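Local coordinates for 3-oxosteroid 1-dehydrogenase (Sterolibacterium denitrificans, PDB 7P18), which probably catalyses the FAD-dependent introduction of a C1-C2 double bond into the A ring of 3-oxosteroids, passing the electrons to an acceptor, at residues A[33-39]-A[225-231]; A[170-176]-A[466-471]; A[245-249]-A[260-266]. All coordinates share one frame; numbering follows the deposited sequence. Where two conformers were deposited one is given.

Contact 1 (A[33-39]-A[225-231]); sequences VLVVEKS and VPLWLNT. With FAD (flavin-adenine dinucleotide), chain C.
Val35 and Val36 pair in parallel with Leu227 and Trp228 at the edge of the Rossmann-type sheet, and the first strand is followed directly by the acidic residue Glu37, which holds the adenosine ribose of FAD. Val35 N donates to Pro226 O, Val35 O accepts from Trp228 N, and Glu37 N continues the ladder to Trp228 O at 2.8 Å. Glu37 O takes Thr231 N, while Asn230 N reaches Ser39 O from above its carbonyl plane, at 2.9 Å. On one face Leu34 lays CD1 over the five-membered ring of Trp228, 3.6 Å from its centroid and 9° off the ring normal, a CH-pi contact; CD2 lies over the six-membered ring. On the other face Val35 CG1 packs on Leu227 CG at 4.0 Å. Glu37 points CG away from its backbone N (chi1 167°) and bends at chi2 (57°), bringing its carboxylate up to the two ribose hydroxyls: OE1 accepts from FAD O3B and OE2 from FAD O2B, both at 2.7 Å. Ser39 N also donates to Glu37 OE2 at 2.9 Å, from the anti side and tilted out of the carboxylate plane, fixing its rotation. Lys38 extends past the adenine to a salt bridge with Asp302 and a hydrogen bond to His298 O. Helix 17-28 covers Val33 and Val35, strands 7-8 and 256-262 cover Leu34 and Trp228, and strand 10-13 continues the sheet.

Contact 2 (A[170-176]-A[466-471]); sequences HVMLAKE and YYGDYN
His170 NE2 donates to Tyr466 O at 2.8 Å, nearly straight (164°) and with the oxygen in the plane of the imidazole. The same carbonyl oxygen also accepts a hydrogen bond from a water at 2.9 Å. At the far end Asn471 ND2 is hydrogen-bonded to Lys175 O at 3.2 Å and to the syn lone pair of Asp469 OD1, which accepts Asn471 N as well in an Asx turn; Tyr470 N adds a weak bond to Ala174 O. The His170 ring lies over the Tyr466 ring in an offset stack, ring centroids 4.0 Å apart and planes at 7°. His170 CG stands anti to the backbone N (chi1 166°), carrying the imidazole out from the helix to the tyrosine. A leucine at His170 would probably leave Tyr466 O without its side-chain donor and Tyr466 without its flat partner. Leu173 CD1 meets Tyr467 CD1 at 3.7 Å, while Tyr467 OH is hydrogen-bonded to the hydroxyl of Tyr115, a residue of the steroid pocket. Helix 166-174 closes in a Schellman motif with Lys175 as C-prime; it packs Val171 and Met172 on helix 179-191 and its C-terminal end on the loop after helix 462-466.

Contact 3 (A[245-249]-A[260-266]); sequences RVTGI and LTARRGV
Val246, in the first strand of the beta hairpin 245-253/256-262, meets with its CG1 the CG2 of Val266 at 3.7 Å; Val266 lies beyond the corner at Arg263 and Arg264, in strand 265-268 of the parallel sheet. A chi1 of 162° turns Val246 CG1 away from the backbone N and onto the other valine, the two side chains crossing at about a right angle. Val246 O is joined to Ala262 O by one water that donates to both, at 2.8 Å each, so this water links the strands where no direct backbone bond does. Thr247 comes next, its CB pointing away from the second strand and its O accepting Ala262 N at 2.8 Å from above the carbonyl plane. Thr247 and Gly248 both face Ile237 of strand 233-239, forming a classic beta bulge on that side of the hairpin. Gly248 pairs with Thr261 as a non-hydrogen-bonded pair, with only 3.1 Å between Gly248 CA and Leu260 O; a beta carbon built on this residue would clash with that oxygen. Ile249 then forms a hydrogen-bonded pair with Leu260. It faces strand 10-13 and Phe233, the latter an FAD-binding residue, and so places the hairpin against the nucleotide-binding sheet. Ile249 CG2 touches Val266 CG1 at 3.9 Å, and Ile249 CG1 lies against Leu260 CB. The last bond of the pair runs from Leu260 N to Ile249 O, 2.9 Å long, with the donor almost in line with the carbonyl.

How the contacts relate
Contacts 1 and 3 adjoin, their centres 15 Å apart, and share the parallel sheet: contact 1 forms its edge with strands 227-228 and 33-36, while Val266 of contact 3 lies in strand 265-268, two places further in. Leu260 joins them, its methyl carbons packing on Leu34, Val36 and Trp228, and Ile249 CD1 meets Val36 CG2, which seats the hairpin on the sheet beside the adenosine end of FAD. Contact 2 lies on the other side of the chain's centre, about 41 Å from contact 1 and 50 Å from contact 3 between centres, near the steroid pocket. Along the chain, contact 1 closes before contact 3 opens, and both 225-231 and contact 3 fall between 170-176 and 466-471.

Contact 1 (A[33-39]-A[225-231])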
loop_
_atom_site.group_PDB
_atom_site.type_symbol
_atom_site.label_atom_id
_atom_site.label_comp_id
_atom_site.label_asym_id
_atom_site.label_seq_id
_atom_site.Cartn_x
_atom_site.Cartn_y
_atom_site.Cartn_z
ATOM N N VAL A 33 -25.154 -8.742 8.045
ATOM C CA VAL A 33 -23.668 -8.824 7.977
ATOM C C VAL A 33 -23.074 -8.864 9.388
ATOM O O VAL A 33 -23.526 -8.082 10.242
ATOM C CB VAL A 33 -23.095 -7.667 7.145
ATOM C CG1 VAL A 33 -21.595 -7.789 6.978
ATOM C CG2 VAL A 33 -23.752 -7.610 5.770
ATOM N N LEU A 34 -22.057 -9.706 9.572
ATOM C CA LEU A 34 -21.092 -9.594 10.698
ATOM C C LEU A 34 -19.674 -9.438 10.139
ATOM O O LEU A 34 -19.305 -10.204 9.220
ATOM C CB LEU A 34 -21.185 -10.859 11.545
ATOM C CG LEU A 34 -20.121 -11.004 12.634
ATOM C CD1 LEU A 34 -20.275 -9.955 13.697
ATOM C CD2 LEU A 34 -20.130 -12.405 13.238
ATOM N N VAL A 35 -18.902 -8.518 10.715
ATOM C CA VAL A 35 -17.432 -8.407 10.459
ATOM C C VAL A 35 -16.670 -8.937 11.681
ATOM O O VAL A 35 -17.000 -8.500 12.792
ATOM C CB VAL A 35 -17.033 -6.969 10.130
ATOM C CG1 VAL A 35 -15.542 -6.883 9.774
ATOM C CG2 VAL A 35 -17.904 -6.419 9.003
ATOM N N VAL A 36 -15.716 -9.838 11.482
ATOM C CA VAL A 36 -14.798 -10.315 12.564
ATOM C C VAL A 36 -13.360 -9.847 12.266
ATOM O O VAL A 36 -12.891 -10.065 11.113
ATOM C CB VAL A 36 -14.883 -11.837 12.776
ATOM C CG1 VAL A 36 -16.288 -12.262 13.211
ATOM C CG2 VAL A 36 -14.415 -12.648 11.595
ATOM N N GLU A 37 -12.695 -9.269 13.276
ATOM C CA GLU A 37 -11.310 -8.723 13.216
ATOM C C GLU A 37 -10.443 -9.426 14.283
ATOM O O GLU A 37 -10.883 -9.475 15.458
ATOM C CB GLU A 37 -11.343 -7.201 13.402
ATOM C CG GLU A 37 -9.964 -6.574 13.664
ATOM C CD GLU A 37 -8.915 -6.826 12.618
ATOM O OE1 GLU A 37 -9.283 -6.768 11.402
ATOM O OE2 GLU A 37 -7.732 -7.068 13.004
ATOM N N LYS A 38 -9.307 -9.982 13.860
ATOM C CA LYS A 38 -8.321 -10.728 14.686
ATOM C C LYS A 38 -7.804 -9.805 15.795
ATOM O O LYS A 38 -7.757 -10.271 16.937
ATOM C CB LYS A 38 -7.197 -11.277 13.806
ATOM C CG LYS A 38 -5.911 -11.781 14.472
ATOM C CD LYS A 38 -5.053 -12.354 13.355
ATOM C CE LYS A 38 -3.670 -12.762 13.739
ATOM N NZ LYS A 38 -3.037 -13.536 12.663
ATOM N N SER A 39 -7.495 -8.548 15.473
ATOM C CA SER A 39 -6.666 -7.668 16.333
ATOM C C SER A 39 -7.580 -6.797 17.188
ATOM O O SER A 39 -8.815 -6.882 17.063
ATOM C CB SER A 39 -5.673 -6.859 15.530
ATOM O OG SER A 39 -6.260 -5.675 15.042
ATOM N N VAL A 225 -23.867 -2.299 11.535
ATOM C CA VAL A 225 -23.276 -3.603 11.173
ATOM C C VAL A 225 -22.288 -3.936 12.273
ATOM O O VAL A 225 -21.383 -3.132 12.522
ATOM C CB VAL A 225 -22.582 -3.544 9.801
ATOM C CG1 VAL A 225 -21.757 -4.784 9.544
ATOM C CG2 VAL A 225 -23.586 -3.304 8.687
ATOM N N PRO A 226 -22.446 -5.088 12.968
ATOM C CA PRO A 226 -21.531 -5.433 14.052
ATOM C C PRO A 226 -20.130 -5.730 13.515
ATOM O O PRO A 226 -19.996 -6.353 12.461
ATOM C CB PRO A 226 -22.173 -6.660 14.713
ATOM C CG PRO A 226 -23.069 -7.250 13.620
ATOM C CD PRO A 226 -23.536 -6.056 12.827
ATOM N N LEU A 227 -19.131 -5.298 14.275
ATOM C CA LEU A 227 -17.712 -5.597 14.029
ATOM C C LEU A 227 -17.100 -6.142 15.326
ATOM O O LEU A 227 -16.961 -5.373 16.258
ATOM C CB LEU A 227 -17.029 -4.309 13.593
ATOM C CG LEU A 227 -15.657 -4.497 12.936
ATOM C CD1 LEU A 227 -15.280 -3.294 12.097
ATOM C CD2 LEU A 227 -14.568 -4.761 13.960
ATOM N N TRP A 228 -16.758 -7.414 15.362
ATOM C CA TRP A 228 -16.175 -8.045 16.573
ATOM C C TRP A 228 -14.651 -7.959 16.515
ATOM O O TRP A 228 -14.050 -8.650 15.680
ATOM C CB TRP A 228 -16.644 -9.489 16.739
ATOM C CG TRP A 228 -18.112 -9.632 16.993
ATOM C CD1 TRP A 228 -19.031 -8.636 17.172
ATOM C CD2 TRP A 228 -18.836 -10.868 17.091
ATOM N NE1 TRP A 228 -20.285 -9.173 17.318
ATOM C CE2 TRP A 228 -20.197 -10.535 17.279
ATOM C CE3 TRP A 228 -18.482 -12.216 16.977
ATOM C CZ2 TRP A 228 -21.183 -11.509 17.419
ATOM C CZ3 TRP A 228 -19.457 -13.177 17.094
ATOM C CH2 TRP A 228 -20.791 -12.823 17.302
ATOM N N LEU A 229 -14.062 -7.170 17.411
ATOM C CA LEU A 229 -12.584 -7.069 17.574
ATOM C C LEU A 229 -12.095 -8.262 18.402
ATOM O O LEU A 229 -12.923 -8.918 19.040
ATOM C CB LEU A 229 -12.229 -5.735 18.231
ATOM C CG LEU A 229 -12.604 -4.493 17.422
ATOM C CD1 LEU A 229 -12.497 -3.231 18.245
ATOM C CD2 LEU A 229 -11.702 -4.356 16.200
ATOM N N ASN A 230 -10.806 -8.558 18.321
ATOM C CA ASN A 230 -10.154 -9.601 19.149
ATOM C C ASN A 230 -10.830 -10.934 18.866
ATOM O O ASN A 230 -10.927 -11.750 19.812
ATOM C CB ASN A 230 -10.245 -9.212 20.626
ATOM C CG ASN A 230 -9.687 -7.838 20.890
ATOM O OD1 ASN A 230 -10.399 -6.940 21.338
ATOM N ND2 ASN A 230 -8.428 -7.674 20.578
ATOM N N THR A 231 -11.290 -11.140 17.621
ATOM C CA THR A 231 -12.105 -12.316 17.222
ATOM C C THR A 231 -11.519 -12.917 15.955
ATOM O O THR A 231 -12.074 -12.757 14.870
ATOM C CB THR A 231 -13.587 -11.939 17.063
ATOM O OG1 THR A 231 -14.052 -11.389 18.296
ATOM C CG2 THR A 231 -14.455 -13.124 16.708
HETATM P PA FAD C . -5.557 -5.285 5.457
HETATM O O1A FAD C . -5.855 -3.862 5.149
HETATM O O2A FAD C . -4.233 -5.470 6.149
HETATM O O5B FAD C . -6.744 -5.831 6.352
HETATM C C5B FAD C . -6.716 -7.219 6.778
HETATM C C4B FAD C . -7.307 -7.295 8.153
HETATM O O4B FAD C . -7.606 -8.685 8.457
HETATM C C3B FAD C . -6.407 -6.786 9.298
HETATM O O3B FAD C . -7.106 -5.865 10.130
HETATM C C2B FAD C . -6.012 -8.067 10.037
HETATM O O2B FAD C . -5.656 -7.839 11.394
HETATM C C1B FAD C . -7.225 -8.961 9.780
HETATM N N9A FAD C . -6.976 -10.395 9.936
HETATM C C8A FAD C . -5.840 -11.105 9.672
HETATM N N7A FAD C . -5.939 -12.382 10.032
HETATM C C5A FAD C . -7.236 -12.508 10.514
HETATM C C6A FAD C . -7.960 -13.602 11.035
HETATM N N6A FAD C . -7.447 -14.822 11.229
HETATM N N1A FAD C . -9.233 -13.372 11.424
HETATM C C2A FAD C . -9.733 -12.143 11.275
HETATM N N3A FAD C . -9.129 -11.021 10.869
HETATM C C4A FAD C . -7.872 -11.289 10.471
HETATM N N1 FAD C . -2.099 0.345 -1.487
HETATM C C2 FAD C . -2.842 1.105 -2.322
HETATM O O2 FAD C . -3.494 0.586 -3.247
HETATM N N3 FAD C . -2.933 2.430 -2.171
HETATM C C4 FAD C . -2.077 3.139 -1.353
HETATM O O4 FAD C . -2.289 4.335 -1.183
HETATM C C4X FAD C . -1.247 2.394 -0.472
HETATM N N5 FAD C . -0.439 3.033 0.357
HETATM C C5X FAD C . 0.289 2.277 1.245
HETATM C C6 FAD C . 1.089 2.936 2.208
HETATM C C7 FAD C . 1.738 2.236 3.215
HETATM C C7M FAD C . 2.565 2.964 4.255
HETATM C C8 FAD C . 1.549 0.846 3.309
HETATM C C8M FAD C . 2.223 0.055 4.416
HETATM C C9 FAD C . 0.840 0.181 2.327
HETATM C C9A FAD C . 0.152 0.873 1.311
HETATM N N10 FAD C . -0.593 0.227 0.312
HETATM C C10 FAD C . -1.343 0.964 -0.595
HETATM C "C1'" FAD C . -0.816 -1.223 0.363
HETATM C "C2'" FAD C . -2.163 -1.516 1.059
HETATM O "O2'" FAD C . -2.265 -0.898 2.342
HETATM C "C3'" FAD C . -2.447 -3.021 1.200
HETATM O "O3'" FAD C . -2.032 -3.749 0.042
HETATM C "C4'" FAD C . -3.908 -3.264 1.517
HETATM O "O4'" FAD C . -4.242 -2.487 2.658
HETATM C "C5'" FAD C . -4.256 -4.717 1.758
HETATM O "O5'" FAD C . -5.643 -4.738 2.144
HETATM P P FAD C . -6.292 -6.069 2.722
HETATM O O1P FAD C . -7.671 -5.657 3.010
HETATM O O2P FAD C . -5.976 -7.251 1.923
HETATM O O3P FAD C . -5.531 -6.251 4.160
#

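Contact 2 (A[170-176]-A[466-471])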
loop_
_atom_site.group_PDB
_atom_site.type_symbol
_atom_site.label_atom_id
_atom_site.label_comp_id
_atom_site.label_asym_id
_atom_site.label_seq_id
_atom_site.Cartn_x
_atom_site.Cartn_y
_atom_site.Cartn_z
ATOM N N HIS A 170 1.799 16.792 -1.593
ATOM C CA HIS A 170 2.735 16.625 -2.744
ATOM C C HIS A 170 3.508 17.922 -3.014
ATOM O O HIS A 170 4.705 17.851 -3.339
ATOM C CB HIS A 170 1.991 16.152 -4.009
ATOM C CG HIS A 170 2.794 16.287 -5.248
ATOM N ND1 HIS A 170 2.627 17.351 -6.106
ATOM C CD2 HIS A 170 3.760 15.531 -5.784
ATOM C CE1 HIS A 170 3.471 17.259 -7.100
ATOM N NE2 HIS A 170 4.192 16.165 -6.909
ATOM N N VAL A 171 2.824 19.055 -2.878
ATOM C CA VAL A 171 3.369 20.433 -2.996
ATOM C C VAL A 171 4.667 20.570 -2.180
ATOM O O VAL A 171 5.637 21.174 -2.671
ATOM C CB VAL A 171 2.312 21.431 -2.486
ATOM C CG1 VAL A 171 2.917 22.802 -2.315
ATOM C CG2 VAL A 171 1.068 21.465 -3.356
ATOM N N MET A 172 4.670 20.038 -0.956
ATOM C CA MET A 172 5.782 20.180 0.021
ATOM C C MET A 172 6.976 19.295 -0.381
ATOM O O MET A 172 8.123 19.777 -0.280
ATOM C CB MET A 172 5.302 19.804 1.422
ATOM C CG MET A 172 4.206 20.727 1.942
ATOM S SD MET A 172 3.593 20.291 3.586
ATOM C CE MET A 172 4.982 19.365 4.242
ATOM N N LEU A 173 6.719 18.051 -0.812
ATOM C CA LEU A 173 7.784 17.068 -1.198
ATOM C C LEU A 173 8.438 17.512 -2.517
ATOM O O LEU A 173 9.677 17.379 -2.633
ATOM C CB LEU A 173 7.180 15.659 -1.328
ATOM C CG LEU A 173 8.149 14.482 -1.477
ATOM C CD1 LEU A 173 8.679 14.341 -2.890
ATOM C CD2 LEU A 173 9.295 14.560 -0.486
ATOM N N ALA A 174 7.644 18.027 -3.470
ATOM C CA ALA A 174 8.144 18.503 -4.783
ATOM C C ALA A 174 8.716 19.933 -4.646
ATOM O O ALA A 174 9.446 20.365 -5.590
ATOM C CB ALA A 174 7.054 18.429 -5.822
ATOM N N LYS A 175 8.434 20.603 -3.515
ATOM C CA LYS A 175 8.909 21.983 -3.208
ATOM C C LYS A 175 8.317 22.962 -4.235
ATOM O O LYS A 175 9.081 23.727 -4.860
ATOM C CB LYS A 175 10.444 22.066 -3.224
ATOM C CG LYS A 175 11.149 21.131 -2.248
ATOM C CD LYS A 175 12.474 21.640 -1.728
ATOM C CE LYS A 175 12.881 20.939 -0.448
ATOM N NZ LYS A 175 13.257 21.900 0.617
ATOM N N GLU A 176 7.006 22.904 -4.447
ATOM C CA GLU A 176 6.296 23.823 -5.363
ATOM C C GLU A 176 6.004 25.113 -4.599
ATOM O O GLU A 176 6.094 25.123 -3.373
ATOM C CB GLU A 176 5.035 23.140 -5.902
ATOM C CG GLU A 176 5.328 21.835 -6.621
ATOM C CD GLU A 176 4.133 21.268 -7.361
ATOM O OE1 GLU A 176 3.000 21.469 -6.885
ATOM O OE2 GLU A 176 4.333 20.664 -8.434
ATOM N N TYR A 466 7.317 13.342 -11.222
ATOM C CA TYR A 466 6.239 13.746 -10.291
ATOM C C TYR A 466 6.811 14.019 -8.890
ATOM O O TYR A 466 6.333 14.930 -8.216
ATOM C CB TYR A 466 5.135 12.692 -10.248
ATOM C CG TYR A 466 3.939 13.046 -9.402
ATOM C CD1 TYR A 466 3.130 14.136 -9.684
ATOM C CD2 TYR A 466 3.596 12.268 -8.313
ATOM C CE1 TYR A 466 2.034 14.449 -8.887
ATOM C CE2 TYR A 466 2.502 12.558 -7.511
ATOM C CZ TYR A 466 1.716 13.660 -7.799
ATOM O OH TYR A 466 0.646 13.852 -6.975
ATOM N N TYR A 467 7.747 13.195 -8.422
ATOM C CA TYR A 467 8.348 13.288 -7.076
ATOM C C TYR A 467 9.787 13.807 -7.167
ATOM O O TYR A 467 10.520 13.662 -6.178
ATOM C CB TYR A 467 8.223 11.934 -6.370
ATOM C CG TYR A 467 6.857 11.631 -5.800
ATOM C CD1 TYR A 467 6.164 12.519 -4.990
ATOM C CD2 TYR A 467 6.274 10.391 -6.034
ATOM C CE1 TYR A 467 4.922 12.207 -4.444
ATOM C CE2 TYR A 467 5.038 10.057 -5.493
ATOM C CZ TYR A 467 4.344 10.979 -4.735
ATOM O OH TYR A 467 3.148 10.582 -4.233
ATOM N N GLY A 468 10.207 14.344 -8.313
ATOM C CA GLY A 468 11.450 15.132 -8.408
ATOM C C GLY A 468 11.294 16.518 -7.755
ATOM O O GLY A 468 10.212 16.829 -7.233
ATOM N N ASP A 469 12.350 17.312 -7.768
ATOM C CA ASP A 469 12.341 18.712 -7.258
ATOM C C ASP A 469 12.146 19.625 -8.478
ATOM O O ASP A 469 13.034 19.668 -9.328
ATOM C CB ASP A 469 13.619 19.020 -6.487
ATOM C CG ASP A 469 13.662 20.403 -5.843
ATOM O OD1 ASP A 469 12.922 21.323 -6.308
ATOM O OD2 ASP A 469 14.424 20.531 -4.903
ATOM N N TYR A 470 10.943 20.179 -8.581
ATOM C CA TYR A 470 10.474 21.259 -9.490
ATOM C C TYR A 470 11.620 22.224 -9.862
ATOM O O TYR A 470 11.818 22.530 -11.059
ATOM C CB TYR A 470 9.305 21.922 -8.749
ATOM C CG TYR A 470 8.843 23.261 -9.252
ATOM C CD1 TYR A 470 8.049 23.353 -10.384
ATOM C CD2 TYR A 470 9.141 24.427 -8.564
ATOM C CE1 TYR A 470 7.569 24.573 -10.836
ATOM C CE2 TYR A 470 8.675 25.657 -9.004
ATOM C CZ TYR A 470 7.891 25.731 -10.147
ATOM O OH TYR A 470 7.432 26.934 -10.605
ATOM N N ASN A 471 12.392 22.676 -8.868
ATOM C CA ASN A 471 13.443 23.733 -9.001
ATOM C C ASN A 471 14.667 23.205 -9.744
ATOM O O ASN A 471 15.471 24.024 -10.224
ATOM C CB ASN A 471 13.853 24.269 -7.625
ATOM C CG ASN A 471 12.640 24.760 -6.862
ATOM O OD1 ASN A 471 12.107 25.819 -7.195
ATOM N ND2 ASN A 471 12.131 23.980 -5.913
HETATM O O HOH W 1 5.540 17.516 -9.330
#

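Contact 3 (A[245-249]-A[260-266])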
loop_
_atom_site.group_PDB
_atom_site.type_symbol
_atom_site.label_atom_id
_atom_site.label_comp_id
_atom_site.label_asym_id
_atom_site.label_seq_id
_atom_site.Cartn_x
_atom_site.Cartn_y
_atom_site.Cartn_z
ATOM N N ARG A 245 -19.294 -27.001 0.147
ATOM C CA ARG A 245 -19.843 -25.633 0.174
ATOM C C ARG A 245 -19.463 -25.077 1.539
ATOM O O ARG A 245 -19.406 -25.860 2.493
ATOM C CB ARG A 245 -21.367 -25.679 -0.018
ATOM C CG ARG A 245 -22.096 -24.359 0.171
ATOM C CD ARG A 245 -23.552 -24.481 -0.230
ATOM N NE ARG A 245 -24.211 -25.482 0.592
ATOM C CZ ARG A 245 -25.112 -25.246 1.547
ATOM N NH1 ARG A 245 -25.493 -24.008 1.836
ATOM N NH2 ARG A 245 -25.638 -26.267 2.211
ATOM N N VAL A 246 -19.227 -23.777 1.622
ATOM C CA VAL A 246 -18.850 -23.118 2.897
ATOM C C VAL A 246 -20.126 -22.558 3.491
ATOM O O VAL A 246 -20.834 -21.799 2.779
ATOM C CB VAL A 246 -17.786 -22.025 2.679
ATOM C CG1 VAL A 246 -17.715 -21.086 3.858
ATOM C CG2 VAL A 246 -16.445 -22.659 2.405
ATOM N N THR A 247 -20.407 -22.909 4.750
ATOM C CA THR A 247 -21.682 -22.562 5.433
ATOM C C THR A 247 -21.415 -21.696 6.660
ATOM O O THR A 247 -22.395 -21.248 7.294
ATOM C CB THR A 247 -22.431 -23.842 5.822
ATOM O OG1 THR A 247 -21.556 -24.612 6.645
ATOM C CG2 THR A 247 -22.791 -24.669 4.614
ATOM N N GLY A 248 -20.136 -21.451 6.984
ATOM C CA GLY A 248 -19.788 -20.642 8.158
ATOM C C GLY A 248 -18.306 -20.662 8.475
ATOM O O GLY A 248 -17.512 -21.164 7.671
ATOM N N ILE A 249 -17.956 -20.154 9.657
ATOM C CA ILE A 249 -16.557 -20.146 10.147
ATOM C C ILE A 249 -16.548 -20.518 11.629
ATOM O O ILE A 249 -17.552 -20.297 12.296
ATOM C CB ILE A 249 -15.912 -18.765 9.933
ATOM C CG1 ILE A 249 -16.594 -17.664 10.744
ATOM C CG2 ILE A 249 -15.878 -18.434 8.447
ATOM C CD1 ILE A 249 -15.873 -16.323 10.739
ATOM N N LEU A 260 -19.989 -19.948 13.773
ATOM C CA LEU A 260 -20.834 -18.891 13.182
ATOM C C LEU A 260 -21.370 -19.391 11.844
ATOM O O LEU A 260 -20.595 -19.960 11.087
ATOM C CB LEU A 260 -19.979 -17.632 12.999
ATOM C CG LEU A 260 -19.431 -17.007 14.283
ATOM C CD1 LEU A 260 -18.590 -15.786 13.961
ATOM C CD2 LEU A 260 -20.562 -16.594 15.211
ATOM N N THR A 261 -22.653 -19.186 11.574
ATOM C CA THR A 261 -23.282 -19.648 10.316
ATOM C C THR A 261 -23.442 -18.462 9.374
ATOM O O THR A 261 -23.936 -17.414 9.828
ATOM C CB THR A 261 -24.626 -20.346 10.594
ATOM O OG1 THR A 261 -24.319 -21.512 11.363
ATOM C CG2 THR A 261 -25.350 -20.765 9.338
ATOM N N ALA A 262 -23.068 -18.665 8.108
ATOM C CA ALA A 262 -23.307 -17.704 7.009
ATOM C C ALA A 262 -24.297 -18.346 6.041
ATOM O O ALA A 262 -23.904 -19.297 5.379
ATOM C CB ALA A 262 -22.005 -17.357 6.302
ATOM N N ARG A 263 -25.528 -17.857 6.007
ATOM C CA ARG A 263 -26.585 -18.416 5.120
ATOM C C ARG A 263 -26.190 -18.243 3.646
ATOM O O ARG A 263 -26.488 -19.144 2.855
ATOM C CB ARG A 263 -27.917 -17.707 5.332
ATOM C CG ARG A 263 -28.434 -17.775 6.760
ATOM C CD ARG A 263 -29.906 -17.447 6.805
ATOM N NE ARG A 263 -30.381 -17.220 8.165
ATOM C CZ ARG A 263 -30.403 -16.047 8.785
ATOM N NH1 ARG A 263 -29.925 -14.954 8.212
ATOM N NH2 ARG A 263 -30.879 -15.982 10.014
ATOM N N ARG A 264 -25.565 -17.112 3.291
ATOM C CA ARG A 264 -25.385 -16.681 1.876
ATOM C C ARG A 264 -23.902 -16.683 1.488
ATOM O O ARG A 264 -23.595 -17.112 0.363
ATOM C CB ARG A 264 -26.072 -15.336 1.668
ATOM C CG ARG A 264 -27.559 -15.371 2.002
ATOM C CD ARG A 264 -28.321 -16.081 0.908
ATOM N NE ARG A 264 -28.410 -15.200 -0.245
ATOM C CZ ARG A 264 -29.249 -14.169 -0.348
ATOM N NH1 ARG A 264 -30.093 -13.882 0.637
ATOM N NH2 ARG A 264 -29.236 -13.420 -1.445
ATOM N N GLY A 265 -22.996 -16.238 2.364
ATOM C CA GLY A 265 -21.580 -16.246 1.967
ATOM C C GLY A 265 -20.628 -15.797 3.048
ATOM O O GLY A 265 -21.022 -15.046 3.943
ATOM N N VAL A 266 -19.402 -16.280 2.917
ATOM C CA VAL A 266 -18.227 -15.874 3.726
ATOM C C VAL A 266 -17.292 -15.130 2.787
ATOM O O VAL A 266 -16.898 -15.734 1.775
ATOM C CB VAL A 266 -17.525 -17.096 4.336
ATOM C CG1 VAL A 266 -16.182 -16.740 4.960
ATOM C CG2 VAL A 266 -18.446 -17.805 5.332
HETATM O O HOH W 2 -22.348 -19.411 3.113
#